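PDB 6KRY: enterotoxin SEN variant from Staphylococcus aureus, which probably acts as a superantigenic exotoxin that links MHC class II molecules to T-cell receptors and so drives excessive T-cell activation. Local coordinates for residues Q31-N36 against D82-Y87; T145-D150 against Q205-N210. One frame throughout, in Å; residues are numbered along the deposited sequence.

In the fold
Contact 1 pairs strand 31-37 with segment 82-87, which spans strands 81-84 and 86-88 of the OB-fold domain, while contact 2 sets the first turn of helix 146-161, in the beta-grasp domain, against the loop 205-210. Contact 2 is the more central: its centre lies about 5 Å from the centre of the chain, against about 10 Å for contact 1, and none of its touching residues is exposed. Contact 1 is partly buried, with Asp33, Ser35 and Asn36 exposed. Its chemistry is mainly a ladder of backbone hydrogen bonds, whereas contact 2 relies on side chains: a stacked amide, a phenol-carboxylate bond and a water. The two meet where Gln147 OE1 accepts a probable hydrogen bond from Leu86 N.

Contact 1: residues Q31-N36 against D82-Y87; sequences QLDESN and DIYGLY
Antiparallel strand pairing in the OB-fold domain brings Gln31-Glu34 alongside Ile83-Leu86; the axes of strands 31-35 and 82-84 approach to 4.7 Å at 173°. The register is antiparallel with alternating pairs: Leu32 with Gly85 and Glu34 with Ile83 are hydrogen-bonded, Gln31 with Leu86 and Asp33 with Tyr84 are not. Glu34 N reaches Ile83 O at 2.8 Å on a nearly straight bond, while Gly85 N meets Leu32 O at a longer 3.1 Å. Leu32 O has a second neighbour, the CA-H of Tyr84 (CA to O 3.2 Å), and also lies over one face of the Tyr84 ring, offset toward its rim. At Gly85 the chain turns a corner with backbone angles that call for glycine. With Tyr84 CG trans to its own amide nitrogen (chi1 -169°), the ring reaches along the face carrying Gln31 and Asp33. There Tyr84 OH donates to Gln31 OE1; the modelled 2.4 Å is very short, so its exact value is doubtful. The amide and ring planes stand 74° apart. Asp33 CG packs obliquely against Tyr84 CD2 at 3.6 Å. Helix 146-161 covers this face through Thr151 and Phe155 at Gln31 and Glu148 and Lys152 at Tyr84. On the other face Leu32 CD1 touches Ile83 CG2 at 3.7 Å, and Ile83 continues to Leu50, Leu103 and Val107. Beyond the ladder, Asp82 OD1 accepts from Asn36 N at 2.9 Å, while Asp82 OD2 is hydrogen-bonded to Gln114 NE2. One face turned to helix 146-161 and the other packed on neighbouring strands fits the curled OB-fold barrel of staphylococcal superantigens.

Contact 2: residues T145-D150 against Q205-N210; sequences TVQELD and QFYSDN
Gln147 lies flat on the ring of Tyr207, joining the N-terminal turn of the beta-grasp helix 146-161 to the 3-10 segment 205-207. That turn is N-capped by Thr145, whose OG1 accepts from Glu148 N at 3.1 Å. The Gln147 chain is fully extended, CG lying trans to the backbone N (chi1 178°), which lays CB, CG and CD in succession over the ring. CB starts the track 3.6 Å from Tyr207 CD1. CG then sits over the middle of the ring, 3.6 Å from its centroid and close to the ring normal, a CH-pi contact. CD follows, 3.5 Å from Tyr207 CD2, and the amide plane is only 9° from the ring plane, hence a true stack. At the tip the two amide atoms part: OE1 accepts from Leu86 N, and NE2 donates to Tyr104 O and to a water 3.0 Å away. That water donates in turn to Tyr207 O at 2.7 Å, so a bridge runs from the amide to the backbone of the very residue it stacks on. Leu86 N and Tyr104 O, on strands 86-88 and 100-109, hold the amide by its two polar atoms and so fix its rotation. Phe206 CZ lies over the opposite face of the Tyr207 ring, offset toward its rim. Beyond the stack, Thr145 CG2 comes near Asn210 OD1, while Asn210 ND2 is hydrogen-bonded to Val107 O. Asp150, about one helical turn beyond Gln147, takes the far end of the tyrosine, and Asp150 OD1 forms a salt bridge with Arg154 NE; Tyr207 OH donates to Asp150 OD2 at 2.5 Å, arriving from above the carboxylate, 48° out of its plane.

Contact 1: residues Q31-N36 against D82-Y87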
loop_
_atom_site.group_PDB
_atom_site.type_symbol
_atom_site.label_atom_id
_atom_site.label_comp_id
_atom_site.label_asym_id
_atom_site.label_seq_id
_atom_site.Cartn_x
_atom_site.Cartn_y
_atom_site.Cartn_z
ATOM N N GLN A 31 6.011 -6.783 -2.107
ATOM C CA GLN A 31 6.328 -5.447 -1.628
ATOM C C GLN A 31 7.585 -4.958 -2.346
ATOM O O GLN A 31 8.661 -5.468 -2.113
ATOM C CB GLN A 31 6.549 -5.414 -0.112
ATOM C CG GLN A 31 5.262 -5.737 0.642
ATOM C CD GLN A 31 5.273 -5.682 2.160
ATOM O OE1 GLN A 31 5.480 -4.621 2.748
ATOM N NE2 GLN A 31 4.900 -6.786 2.806
ATOM N N LEU A 32 7.400 -3.979 -3.221
ATOM C CA LEU A 32 8.456 -3.271 -3.911
ATOM C C LEU A 32 8.945 -2.155 -2.980
ATOM O O LEU A 32 8.149 -1.482 -2.333
ATOM C CB LEU A 32 7.815 -2.757 -5.211
ATOM C CG LEU A 32 8.703 -2.151 -6.281
ATOM C CD1 LEU A 32 9.035 -0.710 -5.924
ATOM C CD2 LEU A 32 9.950 -2.971 -6.511
ATOM N N ASP A 33 10.265 -2.033 -2.831
ATOM C CA ASP A 33 10.886 -1.055 -1.942
ATOM C C ASP A 33 12.175 -0.600 -2.656
ATOM O O ASP A 33 13.231 -1.249 -2.522
ATOM C CB ASP A 33 11.131 -1.692 -0.568
ATOM C CG ASP A 33 11.653 -0.767 0.525
ATOM O OD1 ASP A 33 11.864 0.469 0.259
ATOM O OD2 ASP A 33 11.805 -1.266 1.674
ATOM N N GLU A 34 12.078 0.475 -3.442
ATOM C CA GLU A 34 13.170 0.906 -4.312
ATOM C C GLU A 34 13.556 2.317 -3.924
ATOM O O GLU A 34 12.671 3.110 -3.588
ATOM C CB GLU A 34 12.741 0.895 -5.777
ATOM C CG GLU A 34 12.475 -0.497 -6.307
ATOM C CD GLU A 34 13.694 -1.405 -6.350
ATOM O OE1 GLU A 34 13.547 -2.613 -6.028
ATOM O OE2 GLU A 34 14.771 -0.909 -6.692
ATOM N N SER A 35 14.864 2.619 -3.964
ATOM C CA SER A 35 15.345 3.967 -3.550
ATOM C C SER A 35 16.162 4.612 -4.667
ATOM O O SER A 35 16.962 3.952 -5.329
ATOM C CB SER A 35 16.190 3.987 -2.271
ATOM O OG SER A 35 15.909 2.873 -1.460
ATOM N N ASN A 36 15.962 5.911 -4.802
ATOM C CA ASN A 36 16.775 6.808 -5.645
ATOM C C ASN A 36 16.780 6.322 -7.103
ATOM O O ASN A 36 17.825 6.137 -7.719
ATOM C CB ASN A 36 18.203 6.977 -5.099
ATOM C CG ASN A 36 18.967 8.136 -5.718
ATOM O OD1 ASN A 36 18.397 8.987 -6.422
ATOM N ND2 ASN A 36 20.279 8.173 -5.480
ATOM N N ASP A 82 11.840 7.602 -4.542
ATOM C CA ASP A 82 11.684 6.305 -3.870
ATOM C C ASP A 82 10.297 5.752 -4.199
ATOM O O ASP A 82 9.350 6.496 -4.446
ATOM C CB ASP A 82 11.828 6.393 -2.349
ATOM C CG ASP A 82 13.188 6.887 -1.871
ATOM O OD1 ASP A 82 14.211 6.594 -2.555
ATOM O OD2 ASP A 82 13.209 7.597 -0.834
ATOM N N ILE A 83 10.200 4.419 -4.210
ATOM C CA ILE A 83 8.969 3.785 -4.552
ATOM C C ILE A 83 8.707 2.658 -3.571
ATOM O O ILE A 83 9.563 1.799 -3.367
ATOM C CB ILE A 83 8.992 3.257 -5.998
ATOM C CG1 ILE A 83 9.401 4.310 -7.026
ATOM C CG2 ILE A 83 7.638 2.667 -6.342
ATOM C CD1 ILE A 83 10.763 4.110 -7.623
ATOM N N TYR A 84 7.478 2.611 -3.040
ATOM C CA TYR A 84 7.111 1.580 -2.146
ATOM C C TYR A 84 5.665 1.197 -2.455
ATOM O O TYR A 84 4.806 2.039 -2.379
ATOM C CB TYR A 84 7.216 2.002 -0.669
ATOM C CG TYR A 84 7.086 0.834 0.281
ATOM C CD1 TYR A 84 5.855 0.228 0.493
ATOM C CD2 TYR A 84 8.195 0.287 0.908
ATOM C CE1 TYR A 84 5.732 -0.903 1.292
ATOM C CE2 TYR A 84 8.087 -0.828 1.718
ATOM C CZ TYR A 84 6.848 -1.409 1.924
ATOM O OH TYR A 84 6.721 -2.525 2.703
ATOM N N GLY A 85 5.400 -0.085 -2.690
ATOM C CA GLY A 85 4.028 -0.550 -2.674
ATOM C C GLY A 85 3.850 -1.950 -3.219
ATOM O O GLY A 85 4.821 -2.703 -3.414
ATOM N N LEU A 86 2.583 -2.285 -3.486
ATOM C CA LEU A 86 2.220 -3.605 -3.998
ATOM C C LEU A 86 2.043 -3.556 -5.520
ATOM O O LEU A 86 1.208 -2.806 -6.050
ATOM C CB LEU A 86 0.916 -4.022 -3.308
ATOM C CG LEU A 86 1.025 -4.198 -1.789
ATOM C CD1 LEU A 86 -0.344 -4.476 -1.179
ATOM C CD2 LEU A 86 2.006 -5.308 -1.416
ATOM N N TYR A 87 2.809 -4.393 -6.226
ATOM C CA TYR A 87 2.799 -4.386 -7.681
ATOM C C TYR A 87 1.974 -5.554 -8.221
ATOM O O TYR A 87 1.603 -6.505 -7.510
ATOM C CB TYR A 87 4.231 -4.423 -8.233
ATOM C CG TYR A 87 4.972 -5.682 -7.893
ATOM C CD1 TYR A 87 4.834 -6.817 -8.676
ATOM C CD2 TYR A 87 5.733 -5.776 -6.752
ATOM C CE1 TYR A 87 5.419 -8.018 -8.312
ATOM C CE2 TYR A 87 6.360 -6.958 -6.393
ATOM C CZ TYR A 87 6.212 -8.079 -7.183
ATOM O OH TYR A 87 6.799 -9.266 -6.844
#

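Contact 2: residues T145-D150 against Q205-N210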
loop_
_atom_site.group_PDB
_atom_site.type_symbol
_atom_site.label_atom_id
_atom_site.label_comp_id
_atom_site.label_asym_id
_atom_site.label_seq_id
_atom_site.Cartn_x
_atom_site.Cartn_y
_atom_site.Cartn_z
ATOM N N THR A 145 4.223 7.529 1.893
ATOM C CA THR A 145 2.886 7.288 1.356
ATOM C C THR A 145 2.060 6.484 2.364
ATOM O O THR A 145 2.580 5.641 3.121
ATOM C CB THR A 145 2.850 6.580 0.005
ATOM O OG1 THR A 145 3.380 5.273 0.198
ATOM C CG2 THR A 145 3.581 7.395 -1.047
ATOM N N VAL A 146 0.758 6.782 2.357
ATOM C CA VAL A 146 -0.162 5.982 3.122
ATOM C C VAL A 146 -0.032 4.518 2.683
ATOM O O VAL A 146 -0.102 3.587 3.509
ATOM C CB VAL A 146 -1.591 6.562 3.018
ATOM C CG1 VAL A 146 -2.603 5.648 3.670
ATOM C CG2 VAL A 146 -1.669 7.937 3.669
ATOM N N GLN A 147 0.155 4.292 1.372
ATOM C CA GLN A 147 0.263 2.933 0.880
ATOM C C GLN A 147 1.362 2.165 1.658
ATOM O O GLN A 147 1.184 1.018 2.046
ATOM C CB GLN A 147 0.531 2.933 -0.622
ATOM C CG GLN A 147 0.695 1.531 -1.191
ATOM C CD GLN A 147 0.919 1.427 -2.679
ATOM O OE1 GLN A 147 0.949 0.321 -3.200
ATOM N NE2 GLN A 147 1.059 2.546 -3.380
ATOM N N GLU A 148 2.515 2.803 1.856
ATOM C CA GLU A 148 3.636 2.156 2.563
ATOM C C GLU A 148 3.216 1.776 3.983
ATOM O O GLU A 148 3.444 0.645 4.417
ATOM C CB GLU A 148 4.869 3.043 2.578
ATOM C CG GLU A 148 6.011 2.436 3.370
ATOM C CD GLU A 148 7.350 3.142 3.199
ATOM O OE1 GLU A 148 7.526 3.929 2.217
ATOM O OE2 GLU A 148 8.202 2.933 4.091
ATOM N N LEU A 149 2.601 2.720 4.697
ATOM C CA LEU A 149 2.154 2.486 6.103
ATOM C C LEU A 149 1.077 1.391 6.163
ATOM O O LEU A 149 1.170 0.481 6.987
ATOM C CB LEU A 149 1.625 3.782 6.729
ATOM C CG LEU A 149 2.590 4.964 6.742
ATOM C CD1 LEU A 149 1.997 6.148 7.490
ATOM C CD2 LEU A 149 3.942 4.558 7.352
ATOM N N ASP A 150 0.047 1.518 5.314
ATOM C CA ASP A 150 -1.077 0.593 5.232
ATOM C C ASP A 150 -0.566 -0.826 4.939
ATOM O O ASP A 150 -0.955 -1.792 5.589
ATOM C CB ASP A 150 -2.071 1.061 4.171
ATOM C CG ASP A 150 -3.445 0.432 4.203
ATOM O OD1 ASP A 150 -3.804 -0.174 5.237
ATOM O OD2 ASP A 150 -4.147 0.575 3.171
ATOM N N GLN A 205 -5.901 0.031 -7.020
ATOM C CA GLN A 205 -6.081 1.272 -7.770
ATOM C C GLN A 205 -6.339 2.484 -6.846
ATOM O O GLN A 205 -5.955 3.603 -7.188
ATOM C CB GLN A 205 -7.188 1.112 -8.824
ATOM C CG GLN A 205 -7.408 2.370 -9.646
ATOM C CD GLN A 205 -8.370 2.099 -10.776
ATOM O OE1 GLN A 205 -8.945 1.011 -10.866
ATOM N NE2 GLN A 205 -8.518 3.073 -11.667
ATOM N N PHE A 206 -6.922 2.274 -5.671
ATOM C CA PHE A 206 -7.205 3.397 -4.782
ATOM C C PHE A 206 -5.924 4.095 -4.304
ATOM O O PHE A 206 -5.995 5.277 -3.880
ATOM C CB PHE A 206 -8.082 2.999 -3.585
ATOM C CG PHE A 206 -7.448 2.152 -2.510
ATOM C CD1 PHE A 206 -7.198 0.799 -2.715
ATOM C CD2 PHE A 206 -7.152 2.693 -1.272
ATOM C CE1 PHE A 206 -6.670 0.003 -1.710
ATOM C CE2 PHE A 206 -6.637 1.898 -0.271
ATOM C CZ PHE A 206 -6.365 0.570 -0.487
ATOM N N TYR A 207 -4.779 3.403 -4.344
ATOM C CA TYR A 207 -3.494 4.012 -3.949
ATOM C C TYR A 207 -2.962 5.003 -5.010
ATOM O O TYR A 207 -1.906 5.626 -4.773
ATOM C CB TYR A 207 -2.463 2.921 -3.667
ATOM C CG TYR A 207 -2.707 2.094 -2.438
ATOM C CD1 TYR A 207 -3.007 2.678 -1.215
ATOM C CD2 TYR A 207 -2.512 0.724 -2.462
ATOM C CE1 TYR A 207 -3.188 1.896 -0.077
ATOM C CE2 TYR A 207 -2.691 -0.065 -1.337
ATOM C CZ TYR A 207 -3.031 0.525 -0.129
ATOM O OH TYR A 207 -3.242 -0.253 0.986
ATOM N N SER A 208 -3.661 5.128 -6.166
ATOM C CA SER A 208 -3.234 5.953 -7.288
ATOM C C SER A 208 -3.257 7.444 -6.919
ATOM O O SER A 208 -2.614 8.225 -7.620
ATOM C CB SER A 208 -4.025 5.654 -8.560
ATOM O OG SER A 208 -5.338 6.142 -8.435
ATOM N N ASP A 209 -3.896 7.807 -5.793
ATOM C CA ASP A 209 -3.927 9.175 -5.320
ATOM C C ASP A 209 -2.578 9.591 -4.729
ATOM O O ASP A 209 -2.332 10.786 -4.516
ATOM C CB ASP A 209 -5.063 9.456 -4.329
ATOM C CG ASP A 209 -4.978 8.711 -3.001
ATOM O OD1 ASP A 209 -4.004 7.996 -2.806
ATOM O OD2 ASP A 209 -5.931 8.849 -2.160
ATOM N N ASN A 210 -1.702 8.617 -4.469
ATOM C CA ASN A 210 -0.357 8.875 -3.969
ATOM C C ASN A 210 -0.429 9.635 -2.642
ATOM O O ASN A 210 0.441 10.444 -2.321
ATOM C CB ASN A 210 0.496 9.627 -4.990
ATOM C CG ASN A 210 1.959 9.306 -4.835
ATOM O OD1 ASN A 210 2.330 8.134 -4.889
ATOM N ND2 ASN A 210 2.768 10.316 -4.558
HETATM O O HOH W 1 0.192 5.410 -3.010
#